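Local structure of glycosyl hydrolase (Rhizobium leguminosarum bv. trifolii, 5NDX) at residues 21-27 / 309-315; 48-53 / 369-374; 234-238 / 287-291. The protein probably hydrolyses O-glycosidic bonds, as a glycosyl hydrolase family 39 enzyme that is the bacterial orthologue of human alpha-L-iduronidase. The protein carries 2 engineered substitutions. All blocks are in the same frame, centred on the assembly; numbering follows the deposited sequence.

Contact 1. Residues 21-27 / 309-315. Unlike the reference sequence in segment 309-315: S312 (reference Asn). With 8U8 ((2~{R},3~{S},4~{S},5~{R},6~{S})-6-(4-methyl-2-oxidanylidene-chromen-7-yl)oxy-3,4,5-tris(oxidanyl)oxane-2-carboxylic acid), chain N; 8U8 ((2~{R},3~{S},4~{S},5~{R},6~{S})-6-(4-methyl-2-oxidanylidene-chromen-7-yl)oxy-3,4,5-tris(oxidanyl)oxane-2-carboxylic acid), chain M; SO4 (sulfate ion), chain B.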
loop_
_atom_site.group_PDB
_atom_site.type_symbol
_atom_site.label_atom_id
_atom_site.label_comp_id
_atom_site.label_asym_id
_atom_site.label_seq_id
_atom_site.Cartn_x
_atom_site.Cartn_y
_atom_site.Cartn_z
ATOM N N PHE A 21 1.751 3.512 -9.658
ATOM C CA PHE A 21 0.606 4.347 -9.414
ATOM C C PHE A 21 -0.340 3.887 -8.277
ATOM O O PHE A 21 -1.423 4.449 -8.118
ATOM C CB PHE A 21 -0.172 4.510 -10.742
ATOM C CG PHE A 21 -0.704 3.206 -11.320
ATOM C CD1 PHE A 21 -1.859 2.629 -10.833
ATOM C CD2 PHE A 21 -0.020 2.551 -12.327
ATOM C CE1 PHE A 21 -2.320 1.412 -11.346
ATOM C CE2 PHE A 21 -0.464 1.328 -12.853
ATOM C CZ PHE A 21 -1.614 0.777 -12.374
ATOM N N TRP A 22 0.059 2.872 -7.514
ATOM C CA TRP A 22 -0.776 2.156 -6.562
ATOM C C TRP A 22 -0.271 2.329 -5.135
ATOM O O TRP A 22 -0.595 1.501 -4.264
ATOM C CB TRP A 22 -0.763 0.643 -6.862
ATOM C CG TRP A 22 0.664 0.128 -6.892
ATOM C CD1 TRP A 22 1.464 -0.195 -5.819
ATOM C CD2 TRP A 22 1.462 -0.038 -8.053
ATOM N NE1 TRP A 22 2.685 -0.605 -6.268
ATOM C CE2 TRP A 22 2.721 -0.489 -7.632
ATOM C CE3 TRP A 22 1.219 0.123 -9.423
ATOM C CZ2 TRP A 22 3.753 -0.777 -8.534
ATOM C CZ3 TRP A 22 2.234 -0.156 -10.317
ATOM C CH2 TRP A 22 3.485 -0.630 -9.868
ATOM N N ARG A 23 0.484 3.389 -4.868
ATOM C CA ARG A 23 1.292 3.445 -3.636
ATOM C C ARG A 23 0.517 4.139 -2.521
ATOM O O ARG A 23 0.876 5.205 -2.018
ATOM C CB ARG A 23 2.660 4.057 -3.880
ATOM C CG ARG A 23 3.614 3.190 -4.715
ATOM C CD ARG A 23 4.479 3.958 -5.729
ATOM N NE ARG A 23 5.161 4.858 -5.079
ATOM C CZ ARG A 23 5.474 6.115 -5.287
ATOM N NH1 ARG A 23 5.383 6.874 -6.386
ATOM N NH2 ARG A 23 6.123 6.536 -4.228
ATOM N N GLY A 24 -0.557 3.494 -2.128
ATOM C CA GLY A 24 -1.479 4.038 -1.140
ATOM C C GLY A 24 -2.299 2.977 -0.491
ATOM O O GLY A 24 -2.606 1.943 -1.102
ATOM N N THR A 25 -2.668 3.215 0.749
ATOM C CA THR A 25 -3.638 2.383 1.428
ATOM C C THR A 25 -4.486 3.304 2.316
ATOM O O THR A 25 -4.352 4.533 2.297
ATOM C CB THR A 25 -2.975 1.194 2.222
ATOM O OG1 THR A 25 -3.986 0.366 2.830
ATOM C CG2 THR A 25 -2.084 1.678 3.323
ATOM N N GLY A 26 -5.381 2.708 3.058
ATOM C CA GLY A 26 -6.268 3.469 3.869
ATOM C C GLY A 26 -7.023 2.615 4.861
ATOM O O GLY A 26 -6.934 1.375 4.847
ATOM N N PHE A 27 -7.718 3.312 5.760
ATOM C CA PHE A 27 -8.539 2.699 6.805
ATOM C C PHE A 27 -9.462 3.761 7.436
ATOM O O PHE A 27 -9.425 4.944 7.064
ATOM C CB PHE A 27 -7.694 2.009 7.876
ATOM C CG PHE A 27 -6.773 2.933 8.620
ATOM C CD1 PHE A 27 -7.214 3.650 9.725
ATOM C CD2 PHE A 27 -5.480 3.093 8.213
ATOM C CE1 PHE A 27 -6.376 4.512 10.394
ATOM C CE2 PHE A 27 -4.618 3.935 8.895
ATOM C CZ PHE A 27 -5.085 4.660 9.984
ATOM N N PHE A 309 -3.784 7.300 -9.958
ATOM C CA PHE A 309 -3.587 6.703 -8.652
ATOM C C PHE A 309 -4.672 5.667 -8.355
ATOM O O PHE A 309 -5.823 5.842 -8.702
ATOM C CB PHE A 309 -3.580 7.799 -7.611
ATOM C CG PHE A 309 -3.191 7.379 -6.235
ATOM C CD1 PHE A 309 -1.962 6.849 -5.989
ATOM C CD2 PHE A 309 -4.021 7.637 -5.176
ATOM C CE1 PHE A 309 -1.563 6.521 -4.709
ATOM C CE2 PHE A 309 -3.651 7.313 -3.881
ATOM C CZ PHE A 309 -2.417 6.722 -3.652
ATOM N N LEU A 310 -4.248 4.583 -7.739
ATOM C CA LEU A 310 -5.124 3.480 -7.340
ATOM C C LEU A 310 -4.752 3.196 -5.898
ATOM O O LEU A 310 -3.600 2.861 -5.607
ATOM C CB LEU A 310 -4.877 2.296 -8.242
ATOM C CG LEU A 310 -5.685 1.033 -7.998
ATOM C CD1 LEU A 310 -5.682 0.247 -9.280
ATOM C CD2 LEU A 310 -5.115 0.195 -6.873
ATOM N N SER A 311 -5.671 3.421 -4.975
ATOM C CA SER A 311 -5.386 3.176 -3.559
ATOM C C SER A 311 -6.192 1.952 -3.122
ATOM O O SER A 311 -7.373 1.852 -3.406
ATOM C CB SER A 311 -5.759 4.406 -2.740
ATOM O OG SER A 311 -5.451 4.303 -1.361
ATOM N N SER A 312 -5.543 1.069 -2.407
ATOM C CA SER A 312 -6.162 -0.035 -1.711
ATOM C C SER A 312 -6.730 0.468 -0.388
ATOM O O SER A 312 -6.391 1.541 0.055
ATOM C CB SER A 312 -5.109 -1.117 -1.493
ATOM O OG SER A 312 -4.780 -1.651 -2.746
ATOM N N ASP A 313 -7.679 -0.219 0.186
ATOM C CA ASP A 313 -8.243 0.213 1.461
ATOM C C ASP A 313 -8.157 -0.931 2.465
ATOM O O ASP A 313 -9.157 -1.461 2.927
ATOM C CB ASP A 313 -9.646 0.694 1.205
ATOM C CG ASP A 313 -10.172 1.517 2.327
ATOM O OD1 ASP A 313 -9.501 2.497 2.709
ATOM O OD2 ASP A 313 -11.259 1.178 2.799
ATOM N N HIS A 314 -6.919 -1.341 2.732
ATOM C CA HIS A 314 -6.617 -2.607 3.368
ATOM C C HIS A 314 -5.732 -2.515 4.589
ATOM O O HIS A 314 -5.133 -3.526 4.997
ATOM C CB HIS A 314 -6.118 -3.640 2.359
ATOM C CG HIS A 314 -4.778 -3.371 1.719
ATOM N ND1 HIS A 314 -4.029 -2.216 1.886
ATOM C CD2 HIS A 314 -4.060 -4.156 0.891
ATOM C CE1 HIS A 314 -2.915 -2.309 1.190
ATOM N NE2 HIS A 314 -2.903 -3.485 0.589
ATOM N N ALA A 315 -5.682 -1.319 5.193
ATOM C CA ALA A 315 -4.899 -1.125 6.418
ATOM C C ALA A 315 -5.733 -1.158 7.685
ATOM O O ALA A 315 -5.278 -0.723 8.731
ATOM C CB ALA A 315 -4.046 0.149 6.318
HETATM C C15 8U8 N . -5.042 11.964 -5.580
HETATM C C13 8U8 N . -4.083 12.158 -6.578
HETATM C C14 8U8 N . -4.346 13.016 -7.637
HETATM C C16 8U8 N . -3.367 13.271 -8.587
HETATM O O9 8U8 N . -3.633 13.987 -9.544
HETATM O O8 8U8 N . -2.171 12.625 -8.534
HETATM C C11 8U8 N . -1.879 11.827 -7.485
HETATM C C10 8U8 N . -0.609 11.306 -7.473
HETATM C C12 8U8 N . -2.818 11.567 -6.497
HETATM C C7 8U8 N . -2.426 10.742 -5.442
HETATM C C8 8U8 N . -1.144 10.205 -5.431
HETATM C C9 8U8 N . -0.217 10.486 -6.437
HETATM O O2 8U8 N . 1.041 9.943 -6.367
HETATM C C5 8U8 N . 2.119 10.568 -7.114
HETATM O O1 8U8 N . 1.999 9.912 -8.388
HETATM C C1 8U8 N . 3.010 10.171 -9.388
HETATM C C6 8U8 N . 3.001 11.673 -9.844
HETATM O O7 8U8 N . 1.949 12.333 -9.729
HETATM O O6 8U8 N . 4.079 12.141 -10.241
HETATM C C2 8U8 N . 4.341 9.765 -8.760
HETATM O O5 8U8 N . 5.463 9.943 -9.679
HETATM C C3 8U8 N . 4.575 10.559 -7.454
HETATM O O4 8U8 N . 5.762 10.086 -6.874
HETATM C C4 8U8 N . 3.433 10.292 -6.471
HETATM O O3 8U8 N . 3.555 11.090 -5.292
HETATM C C15 8U8 M . -23.287 1.635 2.193
HETATM C C13 8U8 M . -22.629 1.590 0.943
HETATM C C14 8U8 M . -23.402 1.635 -0.220
HETATM C C16 8U8 M . -22.790 1.632 -1.477
HETATM O O9 8U8 M . -23.536 1.642 -2.454
HETATM O O8 8U8 M . -21.416 1.566 -1.603
HETATM C C11 8U8 M . -20.622 1.636 -0.485
HETATM C C10 8U8 M . -19.234 1.707 -0.647
HETATM C C12 8U8 M . -21.221 1.635 0.804
HETATM C C7 8U8 M . -20.367 1.741 1.919
HETATM C C8 8U8 M . -18.980 1.817 1.752
HETATM C C9 8U8 M . -18.399 1.789 0.474
HETATM O O2 8U8 M . -17.040 1.898 0.258
HETATM C C5 8U8 M . -16.004 1.501 1.239
HETATM O O1 8U8 M . -16.321 0.193 1.739
HETATM C C1 8U8 M . -15.697 -0.234 2.888
HETATM C C6 8U8 M . -15.448 -1.603 2.601
HETATM O O7 8U8 M . -15.369 -2.350 3.570
HETATM O O6 8U8 M . -15.309 -1.893 1.427
HETATM C C2 8U8 M . -14.299 0.381 3.204
HETATM O O5 8U8 M . -13.313 -0.241 2.353
HETATM C C3 8U8 M . -14.268 1.969 3.101
HETATM O O4 8U8 M . -14.077 2.516 4.359
HETATM C C4 8U8 M . -15.570 2.532 2.448
HETATM O O3 8U8 M . -15.324 3.949 2.073
HETATM S S SO4 B . 6.781 6.467 -9.501
HETATM O O1 SO4 B . 7.000 5.764 -10.778
HETATM O O2 SO4 B . 7.793 6.019 -8.508
HETATM O O3 SO4 B . 5.389 6.332 -9.001
HETATM O O4 SO4 B . 6.995 7.918 -9.748
HETATM O O HOH W 1 -2.921 0.275 -3.945
HETATM O O HOH W 2 -4.040 6.296 -0.279
#

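Contact 2. Residues 48-53 / 369-374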
loop_
_atom_site.group_PDB
_atom_site.type_symbol
_atom_site.label_atom_id
_atom_site.label_comp_id
_atom_site.label_asym_id
_atom_site.label_seq_id
_atom_site.Cartn_x
_atom_site.Cartn_y
_atom_site.Cartn_z
ATOM N N LEU A 48 8.671 0.274 2.938
ATOM C CA LEU A 48 8.740 -0.418 1.650
ATOM C C LEU A 48 9.779 0.239 0.776
ATOM O O LEU A 48 10.006 1.410 0.874
ATOM C CB LEU A 48 7.407 -0.471 0.904
ATOM C CG LEU A 48 6.399 -1.552 1.295
ATOM C CD1 LEU A 48 5.772 -1.237 2.597
ATOM C CD2 LEU A 48 5.275 -1.704 0.279
ATOM N N PRO A 49 10.401 -0.524 -0.124
ATOM C CA PRO A 49 11.431 0.079 -0.982
ATOM C C PRO A 49 10.890 1.266 -1.734
ATOM O O PRO A 49 9.771 1.194 -2.257
ATOM C CB PRO A 49 11.749 -1.024 -1.965
ATOM C CG PRO A 49 11.396 -2.289 -1.265
ATOM C CD PRO A 49 10.294 -1.969 -0.308
ATOM N N ASN A 50 11.653 2.357 -1.767
ATOM C CA ASN A 50 11.363 3.469 -2.653
ATOM C C ASN A 50 9.959 4.051 -2.479
ATOM O O ASN A 50 9.218 4.229 -3.445
ATOM C CB ASN A 50 11.564 2.993 -4.135
ATOM C CG ASN A 50 11.591 4.158 -5.142
ATOM O OD1 ASN A 50 11.630 5.315 -4.760
ATOM N ND2 ASN A 50 11.560 3.840 -6.456
ATOM N N GLU A 51 9.584 4.304 -1.236
ATOM C CA GLU A 51 8.256 4.802 -0.911
ATOM C C GLU A 51 7.143 3.919 -1.521
ATOM O O GLU A 51 6.168 4.408 -2.092
ATOM C CB GLU A 51 8.126 6.282 -1.324
ATOM C CG GLU A 51 9.150 7.234 -0.634
ATOM C CD GLU A 51 8.904 8.694 -1.105
ATOM O OE1 GLU A 51 9.221 9.001 -2.259
ATOM O OE2 GLU A 51 8.219 9.455 -0.426
ATOM N N GLY A 52 7.293 2.610 -1.364
ATOM C CA GLY A 52 6.362 1.603 -1.958
ATOM C C GLY A 52 4.923 1.783 -1.506
ATOM O O GLY A 52 3.992 1.468 -2.251
ATOM N N ILE A 53 4.740 2.291 -0.286
ATOM C CA ILE A 53 3.475 2.943 0.086
ATOM C C ILE A 53 3.807 4.344 0.570
ATOM O O ILE A 53 4.655 4.521 1.453
ATOM C CB ILE A 53 2.694 2.185 1.181
ATOM C CG1 ILE A 53 2.218 0.820 0.642
ATOM C CG2 ILE A 53 1.436 2.967 1.579
ATOM C CD1 ILE A 53 1.713 -0.093 1.742
ATOM N N MET A 369 2.793 -5.656 -2.215
ATOM C CA MET A 369 3.233 -4.271 -2.407
ATOM C C MET A 369 4.721 -4.059 -2.200
ATOM O O MET A 369 5.324 -3.208 -2.893
ATOM C CB MET A 369 2.391 -3.315 -1.560
ATOM C CG MET A 369 0.929 -3.340 -2.022
ATOM S SD MET A 369 -0.063 -2.260 -1.025
ATOM C CE MET A 369 -0.125 -0.804 -2.044
ATOM N N GLU A 370 5.329 -4.842 -1.319
ATOM C CA GLU A 370 6.785 -4.880 -1.205
ATOM C C GLU A 370 7.482 -5.280 -2.505
ATOM O O GLU A 370 8.461 -4.645 -2.892
ATOM C CB GLU A 370 7.263 -5.814 -0.086
ATOM C CG GLU A 370 6.943 -5.312 1.314
ATOM C CD GLU A 370 7.539 -6.175 2.465
ATOM O OE1 GLU A 370 8.746 -6.074 2.829
ATOM O OE2 GLU A 370 6.771 -6.955 3.030
ATOM N N LEU A 371 6.981 -6.326 -3.160
ATOM C CA LEU A 371 7.501 -6.747 -4.417
ATOM C C LEU A 371 7.275 -5.719 -5.496
ATOM O O LEU A 371 8.195 -5.395 -6.241
ATOM C CB LEU A 371 6.945 -8.114 -4.857
ATOM C CG LEU A 371 7.726 -9.339 -4.390
ATOM C CD1 LEU A 371 7.846 -9.408 -2.911
ATOM C CD2 LEU A 371 7.057 -10.627 -4.847
ATOM N N LEU A 372 6.052 -5.253 -5.616
ATOM C CA LEU A 372 5.710 -4.265 -6.648
ATOM C C LEU A 372 6.501 -2.923 -6.486
ATOM O O LEU A 372 6.764 -2.219 -7.481
ATOM C CB LEU A 372 4.196 -3.996 -6.656
ATOM C CG LEU A 372 3.293 -5.161 -7.058
ATOM C CD1 LEU A 372 1.856 -4.904 -6.671
ATOM C CD2 LEU A 372 3.352 -5.354 -8.541
ATOM N N ALA A 373 6.896 -2.614 -5.252
ATOM C CA ALA A 373 7.601 -1.386 -4.944
ATOM C C ALA A 373 8.972 -1.363 -5.603
ATOM O O ALA A 373 9.489 -0.287 -5.799
ATOM C CB ALA A 373 7.770 -1.238 -3.451
ATOM N N THR A 374 9.532 -2.538 -5.938
ATOM C CA THR A 374 10.831 -2.636 -6.607
ATOM C C THR A 374 10.841 -2.333 -8.073
ATOM O O THR A 374 11.908 -2.389 -8.682
ATOM C CB THR A 374 11.463 -4.046 -6.445
ATOM O OG1 THR A 374 10.717 -5.035 -7.207
ATOM C CG2 THR A 374 11.501 -4.431 -4.986
HETATM O O HOH W 3 11.439 0.951 -7.212
HETATM O O HOH W 4 4.255 -0.823 -3.961
#

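Contact 3. Residues 234-238 / 287-291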
loop_
_atom_site.group_PDB
_atom_site.type_symbol
_atom_site.label_atom_id
_atom_site.label_comp_id
_atom_site.label_asym_id
_atom_site.label_seq_id
_atom_site.Cartn_x
_atom_site.Cartn_y
_atom_site.Cartn_z
ATOM N N LYS A 234 -14.600 -9.583 -10.028
ATOM C CA LYS A 234 -14.565 -9.370 -11.493
ATOM C C LYS A 234 -13.584 -8.213 -11.778
ATOM O O LYS A 234 -13.977 -7.059 -11.808
ATOM C CB LYS A 234 -15.981 -8.995 -12.039
ATOM C CG LYS A 234 -16.935 -10.169 -12.260
ATOM C CD LYS A 234 -16.867 -11.166 -11.102
ATOM C CE LYS A 234 -17.976 -12.248 -10.993
ATOM N NZ LYS A 234 -18.829 -11.955 -9.786
ATOM N N THR A 235 -12.316 -8.528 -11.913
ATOM C CA THR A 235 -11.294 -7.491 -11.891
ATOM C C THR A 235 -11.362 -6.611 -13.149
ATOM O O THR A 235 -11.238 -5.381 -13.045
ATOM C CB THR A 235 -9.884 -8.059 -11.676
ATOM O OG1 THR A 235 -9.622 -9.082 -12.637
ATOM C CG2 THR A 235 -9.757 -8.660 -10.318
ATOM N N ASN A 236 -11.521 -7.221 -14.315
ATOM C CA ASN A 236 -11.633 -6.437 -15.552
ATOM C C ASN A 236 -12.804 -5.463 -15.550
ATOM O O ASN A 236 -12.706 -4.384 -16.194
ATOM C CB ASN A 236 -11.620 -7.320 -16.825
ATOM C CG ASN A 236 -10.181 -7.564 -17.385
ATOM O OD1 ASN A 236 -9.796 -8.709 -17.674
ATOM N ND2 ASN A 236 -9.416 -6.528 -17.551
ATOM N N ALA A 237 -13.862 -5.753 -14.777
ATOM C CA ALA A 237 -14.992 -4.829 -14.734
ATOM C C ALA A 237 -14.675 -3.546 -13.977
ATOM O O ALA A 237 -15.336 -2.526 -14.170
ATOM C CB ALA A 237 -16.250 -5.508 -14.184
ATOM N N ILE A 238 -13.674 -3.586 -13.105
ATOM C CA ILE A 238 -13.220 -2.375 -12.443
ATOM C C ILE A 238 -12.735 -1.388 -13.504
ATOM O O ILE A 238 -13.122 -0.241 -13.501
ATOM C CB ILE A 238 -12.105 -2.642 -11.410
ATOM C CG1 ILE A 238 -12.648 -3.483 -10.237
ATOM C CG2 ILE A 238 -11.514 -1.329 -10.901
ATOM C CD1 ILE A 238 -11.544 -4.059 -9.334
ATOM N N ILE A 287 -4.102 -11.146 -7.126
ATOM C CA ILE A 287 -5.213 -10.323 -7.571
ATOM C C ILE A 287 -4.928 -8.829 -7.495
ATOM O O ILE A 287 -5.356 -8.080 -8.364
ATOM C CB ILE A 287 -6.534 -10.719 -6.836
ATOM C CG1 ILE A 287 -7.726 -10.512 -7.770
ATOM C CG2 ILE A 287 -6.794 -9.876 -5.634
ATOM C CD1 ILE A 287 -7.795 -11.598 -8.845
ATOM N N ILE A 288 -4.236 -8.358 -6.456
ATOM C CA ILE A 288 -3.768 -6.942 -6.432
ATOM C C ILE A 288 -2.884 -6.627 -7.652
ATOM O O ILE A 288 -3.057 -5.598 -8.343
ATOM C CB ILE A 288 -2.970 -6.671 -5.140
ATOM C CG1 ILE A 288 -3.934 -6.634 -3.914
ATOM C CG2 ILE A 288 -2.231 -5.331 -5.182
ATOM C CD1 ILE A 288 -3.249 -6.766 -2.559
ATOM N N ALA A 289 -1.930 -7.530 -7.943
ATOM C CA ALA A 289 -1.064 -7.318 -9.057
ATOM C C ALA A 289 -1.830 -7.387 -10.399
ATOM O O ALA A 289 -1.556 -6.609 -11.335
ATOM C CB ALA A 289 0.119 -8.270 -9.020
ATOM N N ARG A 290 -2.787 -8.304 -10.482
ATOM C CA ARG A 290 -3.587 -8.449 -11.660
ATOM C C ARG A 290 -4.419 -7.198 -11.958
ATOM O O ARG A 290 -4.483 -6.762 -13.100
ATOM C CB ARG A 290 -4.469 -9.692 -11.548
ATOM C CG ARG A 290 -5.603 -9.767 -12.519
ATOM C CD ARG A 290 -6.182 -11.157 -12.483
ATOM N NE ARG A 290 -7.416 -11.262 -13.218
ATOM C CZ ARG A 290 -7.594 -11.833 -14.407
ATOM N NH1 ARG A 290 -6.633 -12.370 -15.096
ATOM N NH2 ARG A 290 -8.795 -11.803 -14.931
ATOM N N ILE A 291 -5.048 -6.646 -10.944
ATOM C CA ILE A 291 -5.777 -5.375 -11.062
ATOM C C ILE A 291 -4.856 -4.220 -11.549
ATOM O O ILE A 291 -5.190 -3.448 -12.483
ATOM C CB ILE A 291 -6.427 -5.027 -9.749
ATOM C CG1 ILE A 291 -7.644 -5.937 -9.523
ATOM C CG2 ILE A 291 -6.875 -3.575 -9.690
ATOM C CD1 ILE A 291 -8.096 -5.969 -8.088
#

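Contact 1. Residues 21-27 / 309-315
F309 has its CG anti to the backbone N (chi1 -171°), which swings the ring back over 21-27; with OG1 of T25 also anti to its N (chi1 -178°), the hydroxyl faces ND1 of H314. The F309 ring lies obliquely against the backbone, CD1 standing 3.3 Å from O of F21 and CZ 3.8 Å from CA of G24, where a CB would clash. On one face it carries C8 of the chain N ligand, 3.5 Å above the plane and displaced toward the rim. T25 OG1 is hydrogen-bonded at the imidazole edge to ND1 of H314 (2.7 Å), and CB of the substituted S312 rests over the centre of that ring. Strands 24-27 and 307-310 are the first and last of eight parallel strands, and their meeting closes the TIM barrel. Backbone bonds run along the seam into the flanking loops, L310 N to F21 O (2.9 Å) just before strand 24-27 and, beyond strand 307-310, A315 N to G26 O (3.0 Å) and weakly S312 N to G24 O. R23 NH1 donates to sulfate O3 (2.7 Å) and, longer, to O4 of the chain N ligand; D313 OD2 accepts from O5 of the chain M ligand (2.5 Å).

Contact 2. Residues 48-53 / 369-374
L48 lies against M369, E370 and A373, where the loop joining helix 36-45 to barrel strand 55-58 packs on the C-terminal part of helix 364-372, at the outer side of the TIM barrel. With CG anti to the carbonyl carbon (chi1 -82°), the side chain is set against E370 and its CD2 branch can reach the M369 backbone. From the base outward, CB faces the methyl of A373 at a loose 4.4 Å, CG meets CG of E370 at 3.8 Å, and CD2 comes 3.5 Å from C of M369. The L48 and E370 side chains cross at about a right angle, and the carboxylate of E370 turns away from L48 to a salt bridge with K362 and a hydrogen bond with S588. A373 is the close fit in 369-374: its CB is 3.4 Å from O of P49 and 3.5 Å from CA of G52, and a CB on G52 would collide with it. Deeper in, I53 CG1 touches CE of M369 at 3.9 Å, with SD close to CD1 of the same isoleucine. No direct hydrogen bond joins the segments. Water 3 accepts from N50 ND2 and donates to O of A373, which also accepts from R20. Water 4 donates to O of G52 (2.9 Å) and to O of M369 (2.8 Å), the carbonyl that also receives the helical bond from N of A373.

Contact 3. Residues 234-238 / 287-291
The guanidinium of R290 meets T235 at its edge: OG1 lies near the group's plane, 3.2 Å from NE, and no atom of 234-238 stacks on its faces. R290 extends from CG to NE with CG anti to the backbone N (chi1 164°), crossing T235 at about a right angle. The threonine divides its two branches between different chemistry. With OG1 between the backbone N and the carbonyl carbon (chi1 53°), CG2 turns to the facing helix, 3.5 Å from CG1 of I291 and 3.7 Å from CG1 of I287. These two isoleucines stand one helical turn apart, so the methyl settles between successive residues on one side of the helix. Farther along, CD1 of I238 meets CD1 of I291 at 4.1 Å. Helices 235-252 and 282-300 follow the sixth and seventh strands of the TIM barrel, and the contact packs the first turn of one on the middle of the other. The polar side is completed by D416, in the loop after strand 407-413: its OD1 is hydrogen-bonded to T235 OG1 and forms a salt bridge with R290 NE. A methionine in place of R290 has no guanidinium, which would probably leave the D416 carboxylate without a charged partner and freer to turn away from T235. T235 OG1 is also hydrogen-bonded to Q294, and this buried hydroxyl is thus satisfied by two partners. The salt bridge with R290 is likely to keep D416 ionised.

All three contacts are buried, at different distances from the chain centre: about 5 Å, 8 Å and 16 Å between centres for contacts 1, 2 and 3. Contact 1 is wholly buried, whereas P49 and N50 of contact 2 and N236 of contact 3 are partly exposed. Contact 1 is a backbone-bonded seam between the first and last strand segments and the loops that continue them, and reaches ligands; contact 2 is apolar packing with bridging waters, contact 3 helix packing with a buried arginine bound to D416. Contact 1 touches both others: R23 NH2 is 3.0 Å from O of E51, a probable hydrogen bond, and L310 CD1 is 4.0 Å from I291 CG2. Contacts 2 and 3 do not touch.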